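Local atomic coordinates of endoglucanase (PDB entry 3X17), a protein that hydrolyses internal beta-1,4-glucosidic bonds of cellulose, and probably of related glucans, as a glycoside hydrolase family 9 endoglucanase. Residues Thr185-Glu199 against Trp376-Leu390. Numbering follows the deposited sequence.
Sequences TTTAVTAAQLLKAYE and WVNPAALGYFDYVTL. With CA (calcium ion), chain E.
Two helices of the (alpha/alpha)6 barrel, 185-199 and 381-390, run in roughly the same direction, 33° apart, and meet where Lys196 reaches across to Asp386. At 11.9 Å between their axes the helices meet through side chains, a long one at Lys196. Lys196 is the knob, seated among Leu382, Phe385, Asp386 and Leu390. Its CG lies anti to the backbone N (chi1 -158°) and the chain bends at chi2, 56°, which carries NZ to Asp386 OD1 at 2.8 Å, on its syn side but somewhat out of the carboxylate plane. Lys196 NZ also bonds Glu199 OE1 at 2.7 Å, meeting it from above the carboxylate plane, and gives a third hydrogen to a water that in turn donates to Thr389 OG1. Lysine suits the place because its apolar methylenes can lie against Phe385 while the ammonium meets the carboxylates: Lys196 CE rests at the ring edge, 3.6 Å from Phe385 CD2. Cutting the side chain back to an alanine is likely to leave Asp386 and Glu199 facing each other without a cation, and to open a gap beside Phe385. One turn back, small Ala192 lets Leu382 CD1 come within 3.7 Å of Ala192 CB. At the loop end Val189 CG1 packs on Pro379 CB, 4.1 Å away, while Thr185 CG2 lies obliquely to the Trp376 indole, 3.8 Å from CE3; the hydroxyl of Thr185 is bonded to Asp274. Next to Trp376, Val377 O binds a calcium ion together with Asp333, Asp335, Asp338 and Asp339. Lys196 thus probably offsets the carboxylates of Asp386, which is buried, and Glu199, where Glu199 OE1 and Asp386 OD1 lie 4.4 Å apart, with Arg287 sharing the charge of Glu199.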
loop_
_atom_site.group_PDB
_atom_site.type_symbol
_atom_site.label_atom_id
_atom_site.label_comp_id
_atom_site.label_asym_id
_atom_site.label_seq_id
_atom_site.Cartn_x
_atom_site.Cartn_y
_atom_site.Cartn_z
ATOM N N THR A 185 -0.722 14.269 1.405
ATOM C CA THR A 185 -0.905 13.739 0.064
ATOM C C THR A 185 -0.949 12.208 0.132
ATOM O O THR A 185 -1.784 11.573 -0.503
ATOM C CB THR A 185 0.229 14.247 -0.890
ATOM O OG1 THR A 185 0.283 15.691 -0.843
ATOM C CG2 THR A 185 -0.020 13.799 -2.335
ATOM N N THR A 186 -0.151 11.634 1.027
ATOM C CA THR A 186 -0.158 10.191 1.255
ATOM C C THR A 186 -1.190 9.790 2.303
ATOM O O THR A 186 -1.779 8.716 2.205
ATOM C CB THR A 186 1.237 9.684 1.717
ATOM O OG1 THR A 186 1.757 10.598 2.689
ATOM C CG2 THR A 186 2.221 9.571 0.529
ATOM N N THR A 187 -1.357 10.613 3.337
ATOM C CA THR A 187 -2.301 10.315 4.403
ATOM C C THR A 187 -3.709 10.179 3.860
ATOM O O THR A 187 -4.435 9.273 4.257
ATOM C CB THR A 187 -2.312 11.398 5.542
ATOM O OG1 THR A 187 -1.071 11.354 6.241
ATOM C CG2 THR A 187 -3.442 11.107 6.605
ATOM N N ALA A 188 -4.088 11.066 2.945
ATOM C CA ALA A 188 -5.435 11.051 2.401
ATOM C C ALA A 188 -5.684 9.833 1.502
ATOM O O ALA A 188 -6.670 9.109 1.700
ATOM C CB ALA A 188 -5.753 12.379 1.687
ATOM N N VAL A 189 -4.730 9.478 0.641
ATOM C CA VAL A 189 -4.953 8.307 -0.234
ATOM C C VAL A 189 -4.847 7.016 0.562
ATOM O O VAL A 189 -5.389 5.979 0.163
ATOM C CB VAL A 189 -3.992 8.249 -1.459
ATOM C CG1 VAL A 189 -4.078 9.511 -2.286
ATOM C CG2 VAL A 189 -2.539 7.918 -1.058
ATOM N N THR A 190 -4.022 7.043 1.607
ATOM C CA THR A 190 -3.869 5.894 2.475
ATOM C C THR A 190 -5.178 5.658 3.214
ATOM O O THR A 190 -5.725 4.558 3.180
ATOM C CB THR A 190 -2.738 6.150 3.504
ATOM O OG1 THR A 190 -1.482 6.113 2.817
ATOM C CG2 THR A 190 -2.735 5.075 4.605
ATOM N N ALA A 191 -5.741 6.711 3.799
ATOM C CA ALA A 191 -6.989 6.551 4.553
ATOM C C ALA A 191 -8.129 6.055 3.643
ATOM O O ALA A 191 -8.900 5.148 4.012
ATOM C CB ALA A 191 -7.366 7.840 5.232
ATOM N N ALA A 192 -8.181 6.604 2.434
ATOM C CA ALA A 192 -9.197 6.201 1.433
ATOM C C ALA A 192 -9.077 4.724 1.129
ATOM O O ALA A 192 -10.085 4.048 0.969
ATOM C CB ALA A 192 -9.037 7.001 0.144
ATOM N N GLN A 193 -7.844 4.243 0.972
ATOM C CA GLN A 193 -7.636 2.854 0.614
ATOM C C GLN A 193 -7.935 1.879 1.764
ATOM O O GLN A 193 -8.521 0.827 1.547
ATOM C CB GLN A 193 -6.248 2.610 0.018
ATOM C CG GLN A 193 -6.015 3.218 -1.342
ATOM C CD GLN A 193 -4.562 3.073 -1.802
ATOM O OE1 GLN A 193 -4.204 2.116 -2.482
ATOM N NE2 GLN A 193 -3.733 4.050 -1.458
ATOM N N LEU A 194 -7.597 2.238 2.994
ATOM C CA LEU A 194 -8.053 1.421 4.125
ATOM C C LEU A 194 -9.581 1.407 4.193
ATOM O O LEU A 194 -10.200 0.369 4.467
ATOM C CB LEU A 194 -7.446 1.905 5.449
ATOM C CG LEU A 194 -5.911 2.005 5.508
ATOM C CD1 LEU A 194 -5.487 2.570 6.887
ATOM C CD2 LEU A 194 -5.184 0.656 5.246
ATOM N N LEU A 195 -10.196 2.539 3.886
ATOM C CA LEU A 195 -11.644 2.631 3.975
ATOM C C LEU A 195 -12.271 1.667 2.974
ATOM O O LEU A 195 -13.260 0.992 3.274
ATOM C CB LEU A 195 -12.129 4.057 3.673
ATOM C CG LEU A 195 -12.156 5.039 4.850
ATOM C CD1 LEU A 195 -12.452 6.432 4.307
ATOM C CD2 LEU A 195 -13.208 4.654 5.901
ATOM N N LYS A 196 -11.684 1.604 1.783
ATOM C CA LYS A 196 -12.217 0.777 0.700
ATOM C C LYS A 196 -12.024 -0.693 1.017
ATOM O O LYS A 196 -12.854 -1.518 0.653
ATOM C CB LYS A 196 -11.484 1.128 -0.602
ATOM C CG LYS A 196 -12.227 0.771 -1.850
ATOM C CD LYS A 196 -13.611 1.422 -1.888
ATOM C CE LYS A 196 -14.525 0.580 -2.783
ATOM N NZ LYS A 196 -15.951 1.007 -2.607
ATOM N N ALA A 197 -10.865 -1.035 1.588
ATOM C CA ALA A 197 -10.646 -2.375 2.106
ATOM C C ALA A 197 -11.790 -2.770 3.045
ATOM O O ALA A 197 -12.279 -3.902 2.995
ATOM C CB ALA A 197 -9.317 -2.462 2.844
ATOM N N TYR A 198 -12.110 -1.890 3.984
ATOM C CA TYR A 198 -13.131 -2.214 4.942
ATOM C C TYR A 198 -14.489 -2.323 4.271
ATOM O O TYR A 198 -15.221 -3.266 4.509
ATOM C CB TYR A 198 -13.209 -1.215 6.094
ATOM C CG TYR A 198 -14.447 -1.473 6.949
ATOM C CD1 TYR A 198 -14.447 -2.488 7.920
ATOM C CD2 TYR A 198 -15.652 -0.838 6.664
ATOM C CE1 TYR A 198 -15.586 -2.764 8.668
ATOM C CE2 TYR A 198 -16.817 -1.157 7.365
ATOM C CZ TYR A 198 -16.773 -2.117 8.353
ATOM O OH TYR A 198 -17.906 -2.400 9.042
ATOM N N GLU A 199 -14.796 -1.379 3.394
ATOM C CA GLU A 199 -16.080 -1.346 2.701
ATOM C C GLU A 199 -16.345 -2.620 1.889
ATOM O O GLU A 199 -17.448 -3.131 1.876
ATOM C CB GLU A 199 -16.126 -0.135 1.760
ATOM C CG GLU A 199 -17.509 0.142 1.181
ATOM C CD GLU A 199 -17.594 1.518 0.574
ATOM O OE1 GLU A 199 -16.658 1.914 -0.166
ATOM O OE2 GLU A 199 -18.613 2.206 0.808
ATOM N N TRP A 376 -0.537 8.402 -4.828
ATOM C CA TRP A 376 -0.625 9.787 -4.340
ATOM C C TRP A 376 -0.585 10.845 -5.444
ATOM O O TRP A 376 -1.009 11.987 -5.231
ATOM C CB TRP A 376 0.449 10.074 -3.281
ATOM C CG TRP A 376 1.880 9.976 -3.770
ATOM C CD1 TRP A 376 2.745 8.925 -3.574
ATOM C CD2 TRP A 376 2.646 10.997 -4.430
ATOM N NE1 TRP A 376 3.957 9.187 -4.174
ATOM C CE2 TRP A 376 3.929 10.451 -4.698
ATOM C CE3 TRP A 376 2.349 12.277 -4.898
ATOM C CZ2 TRP A 376 4.940 11.172 -5.349
ATOM C CZ3 TRP A 376 3.361 13.007 -5.557
ATOM C CH2 TRP A 376 4.642 12.447 -5.767
ATOM N N VAL A 377 -0.145 10.461 -6.635
ATOM C CA VAL A 377 -0.259 11.344 -7.805
ATOM C C VAL A 377 -1.684 11.324 -8.366
ATOM O O VAL A 377 -2.345 12.373 -8.487
ATOM C CB VAL A 377 0.748 10.952 -8.894
ATOM C CG1 VAL A 377 0.532 11.772 -10.156
ATOM C CG2 VAL A 377 2.196 11.146 -8.386
ATOM N N ASN A 378 -2.155 10.109 -8.675
ATOM C CA ASN A 378 -3.457 9.900 -9.309
ATOM C C ASN A 378 -4.277 8.869 -8.535
ATOM O O ASN A 378 -3.974 7.691 -8.548
ATOM C CB ASN A 378 -3.261 9.422 -10.747
ATOM C CG ASN A 378 -4.560 9.227 -11.476
ATOM O OD1 ASN A 378 -5.634 9.252 -10.884
ATOM N ND2 ASN A 378 -4.462 8.976 -12.765
ATOM N N PRO A 379 -5.238 9.335 -7.749
ATOM C CA PRO A 379 -6.074 8.444 -6.952
ATOM C C PRO A 379 -7.416 8.131 -7.658
ATOM O O PRO A 379 -8.323 7.544 -7.054
ATOM C CB PRO A 379 -6.333 9.283 -5.701
ATOM C CG PRO A 379 -6.440 10.637 -6.212
ATOM C CD PRO A 379 -5.383 10.739 -7.325
ATOM N N ALA A 380 -7.573 8.590 -8.895
ATOM C CA ALA A 380 -8.899 8.639 -9.487
ATOM C C ALA A 380 -9.558 7.260 -9.736
ATOM O O ALA A 380 -10.760 7.203 -9.933
ATOM C CB ALA A 380 -8.898 9.490 -10.781
ATOM N N ALA A 381 -8.795 6.162 -9.684
ATOM C CA ALA A 381 -9.408 4.839 -9.859
ATOM C C ALA A 381 -10.469 4.580 -8.800
ATOM O O ALA A 381 -11.450 3.861 -9.056
ATOM C CB ALA A 381 -8.367 3.741 -9.826
ATOM N N LEU A 382 -10.255 5.105 -7.595
ATOM C CA LEU A 382 -11.256 4.985 -6.534
ATOM C C LEU A 382 -12.549 5.714 -6.921
ATOM O O LEU A 382 -13.657 5.323 -6.547
ATOM C CB LEU A 382 -10.718 5.557 -5.224
ATOM C CG LEU A 382 -9.496 4.887 -4.566
ATOM C CD1 LEU A 382 -8.982 5.693 -3.350
ATOM C CD2 LEU A 382 -9.769 3.441 -4.137
ATOM N N GLY A 383 -12.408 6.774 -7.697
ATOM C CA GLY A 383 -13.585 7.501 -8.130
ATOM C C GLY A 383 -14.308 6.697 -9.198
ATOM O O GLY A 383 -15.528 6.553 -9.156
ATOM N N TYR A 384 -13.552 6.200 -10.176
ATOM C CA TYR A 384 -14.122 5.310 -11.192
ATOM C C TYR A 384 -14.946 4.223 -10.522
ATOM O O TYR A 384 -16.110 4.027 -10.850
ATOM C CB TYR A 384 -13.007 4.646 -11.999
ATOM C CG TYR A 384 -12.535 5.452 -13.175
ATOM C CD1 TYR A 384 -11.617 6.493 -13.019
ATOM C CD2 TYR A 384 -12.916 5.099 -14.463
ATOM C CE1 TYR A 384 -11.143 7.212 -14.135
ATOM C CE2 TYR A 384 -12.435 5.780 -15.560
ATOM C CZ TYR A 384 -11.575 6.845 -15.400
ATOM O OH TYR A 384 -11.111 7.484 -16.530
ATOM N N PHE A 385 -14.343 3.548 -9.544
ATOM C CA PHE A 385 -14.952 2.373 -8.935
ATOM C C PHE A 385 -16.170 2.754 -8.115
ATOM O O PHE A 385 -17.162 2.036 -8.117
ATOM C CB PHE A 385 -13.940 1.618 -8.068
ATOM C CG PHE A 385 -14.407 0.241 -7.631
ATOM C CD1 PHE A 385 -14.425 -0.834 -8.540
ATOM C CD2 PHE A 385 -14.864 0.030 -6.337
ATOM C CE1 PHE A 385 -14.916 -2.077 -8.160
ATOM C CE2 PHE A 385 -15.295 -1.226 -5.933
ATOM C CZ PHE A 385 -15.314 -2.291 -6.851
ATOM N N ASP A 386 -16.078 3.859 -7.372
ATOM C CA ASP A 386 -17.129 4.225 -6.421
ATOM C C ASP A 386 -18.337 4.794 -7.158
ATOM O O ASP A 386 -19.484 4.511 -6.810
ATOM C CB ASP A 386 -16.623 5.239 -5.392
ATOM C CG ASP A 386 -15.874 4.576 -4.254
ATOM O OD1 ASP A 386 -15.829 3.318 -4.237
ATOM O OD2 ASP A 386 -15.263 5.294 -3.427
ATOM N N TYR A 387 -18.078 5.566 -8.202
ATOM C CA TYR A 387 -19.135 5.963 -9.119
ATOM C C TYR A 387 -19.942 4.769 -9.709
ATOM O O TYR A 387 -21.163 4.707 -9.558
ATOM C CB TYR A 387 -18.560 6.792 -10.259
ATOM C CG TYR A 387 -19.635 7.414 -11.144
ATOM C CD1 TYR A 387 -20.448 6.614 -11.957
ATOM C CD2 TYR A 387 -19.779 8.796 -11.222
ATOM C CE1 TYR A 387 -21.403 7.176 -12.801
ATOM C CE2 TYR A 387 -20.721 9.374 -12.071
ATOM C CZ TYR A 387 -21.551 8.560 -12.838
ATOM O OH TYR A 387 -22.508 9.147 -13.656
ATOM N N VAL A 388 -19.238 3.845 -10.376
ATOM C CA VAL A 388 -19.828 2.618 -10.903
ATOM C C VAL A 388 -20.574 1.800 -9.829
ATOM O O VAL A 388 -21.736 1.446 -10.029
ATOM C CB VAL A 388 -18.770 1.742 -11.689
ATOM C CG1 VAL A 388 -19.347 0.383 -12.035
ATOM C CG2 VAL A 388 -18.315 2.462 -12.993
ATOM N N THR A 389 -19.955 1.555 -8.672
ATOM C CA THR A 389 -20.547 0.627 -7.693
ATOM C C THR A 389 -21.468 1.252 -6.659
ATOM O O THR A 389 -22.189 0.537 -5.977
ATOM C CB THR A 389 -19.519 -0.209 -6.971
ATOM O OG1 THR A 389 -18.637 0.654 -6.213
ATOM C CG2 THR A 389 -18.720 -1.039 -8.002
ATOM N N LEU A 390 -21.352 2.556 -6.452
ATOM C CA LEU A 390 -22.028 3.186 -5.311
ATOM C C LEU A 390 -22.886 4.380 -5.719
ATOM O O LEU A 390 -23.801 4.743 -4.994
ATOM C CB LEU A 390 -21.029 3.618 -4.240
ATOM C CG LEU A 390 -20.712 2.714 -3.049
ATOM C CD1 LEU A 390 -21.110 1.271 -3.240
ATOM C CD2 LEU A 390 -19.244 2.849 -2.612
HETATM CA CA CA E . -3.059 14.630 -8.945
HETATM O O HOH W 1 -17.924 -0.417 -3.716
HETATM O O HOH W 2 -2.300 13.916 -11.205
#